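Local coordinates for fiber protein 2 (Fowl adenovirus 1, PDB 2VTW) that probably forms, as a homotrimer, the spikes on the capsid vertices whose C-terminal head, the part described here, attaches the virus to its host receptor, at residues L93-S96 against N97-M100. Sequence-based numbering, arbitrary orientation.
Sequences LEPS and NISM
P95 and I98 close a type I beta turn that reverses the chain just after strand 92-94 of the fibre head, a worked example of how a short turn brings the residues that follow a strand back against a side chain at its end. The polar part is small. I98 N donates to P95 O at 3.1 Å, with an N-H...O angle of 149°; the donor sits above the carbonyl plane, 55° out of it, and so does not lie on a carbonyl lone pair. A cis peptide bond precedes P95 and bends the chain into the turn. One water donates both to S96 O and to I98 O, tying the corner of the turn to the outgoing loop.

The apolar part lies where the chain doubles back. L93, its CG beside the backbone N (chi1 -73°), spreads both methyls at the outgoing chain: CD2 meets I98 CG2 at 3.7 Å and M100 SD at 3.6 Å, while CD1 rests on the carbonyl oxygen of I98. The L93 side chain crosses both partners at about a right angle. M100 reaches it through a chain bent at chi2 and chi3, which sets SD against the two methyls of L93. F7, on strand 4-23, touches L93 and M100 alike, and T204 near the C-terminus packs on N97 and I98. At the outer corner, N97 OD1 lies 3.5 Å from P95 CB.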
# COMPACT_ATOMS: atom_id res chain seq x y z
N LEU A 93 -12.90 -12.32 17.19
CA LEU A 93 -12.38 -13.19 16.13
C LEU A 93 -13.55 -13.58 15.26
O LEU A 93 -14.66 -13.71 15.76
CB LEU A 93 -11.67 -14.41 16.74
CG LEU A 93 -10.30 -14.05 17.36
CD1 LEU A 93 -9.88 -14.95 18.49
CD2 LEU A 93 -9.18 -13.98 16.28
N GLU A 94 -13.32 -13.69 13.95
CA GLU A 94 -14.31 -14.15 12.98
C GLU A 94 -13.62 -15.04 11.93
O GLU A 94 -12.67 -14.59 11.30
CB GLU A 94 -15.01 -12.99 12.27
CG GLU A 94 -16.05 -13.44 11.20
CD GLU A 94 -16.76 -12.28 10.46
OE1 GLU A 94 -16.53 -11.09 10.85
OE2 GLU A 94 -17.56 -12.56 9.50
N PRO A 95 -14.04 -16.31 11.79
CA PRO A 95 -15.02 -17.04 12.61
C PRO A 95 -14.59 -17.02 14.08
O PRO A 95 -13.40 -16.87 14.37
CB PRO A 95 -14.99 -18.47 12.05
CG PRO A 95 -14.29 -18.39 10.72
CD PRO A 95 -13.45 -17.16 10.73
N SER A 96 -15.54 -17.15 15.01
CA SER A 96 -15.26 -17.04 16.44
C SER A 96 -14.38 -18.16 17.00
O SER A 96 -13.71 -17.96 18.03
CB SER A 96 -16.58 -16.93 17.25
OG SER A 96 -17.49 -17.95 16.87
N ASN A 97 -14.36 -19.32 16.33
CA ASN A 97 -13.46 -20.42 16.70
C ASN A 97 -12.07 -20.38 16.03
O ASN A 97 -11.32 -21.37 16.08
CB ASN A 97 -14.12 -21.79 16.44
CG ASN A 97 -14.29 -22.13 14.96
OD1 ASN A 97 -14.61 -21.28 14.13
ND2 ASN A 97 -14.15 -23.42 14.64
N ILE A 98 -11.70 -19.24 15.44
CA ILE A 98 -10.41 -19.12 14.76
C ILE A 98 -9.31 -18.85 15.80
O ILE A 98 -9.52 -18.11 16.77
CB ILE A 98 -10.47 -18.09 13.54
CG1 ILE A 98 -9.61 -18.58 12.38
CG2 ILE A 98 -10.09 -16.69 13.95
CD1 ILE A 98 -10.11 -19.84 11.76
N SER A 99 -8.15 -19.48 15.60
CA SER A 99 -6.99 -19.28 16.44
C SER A 99 -6.33 -17.93 16.18
O SER A 99 -6.23 -17.49 15.03
CB SER A 99 -5.96 -20.39 16.19
OG SER A 99 -4.72 -20.12 16.86
N MET A 100 -5.85 -17.29 17.26
CA MET A 100 -5.06 -16.07 17.17
C MET A 100 -3.78 -16.28 16.38
O MET A 100 -3.19 -15.31 15.88
CB MET A 100 -4.72 -15.54 18.55
CG MET A 100 -5.85 -14.75 19.22
SD MET A 100 -6.29 -13.21 18.36
CE MET A 100 -4.85 -12.23 18.66
O HOH W 1 -10.83 -18.44 19.44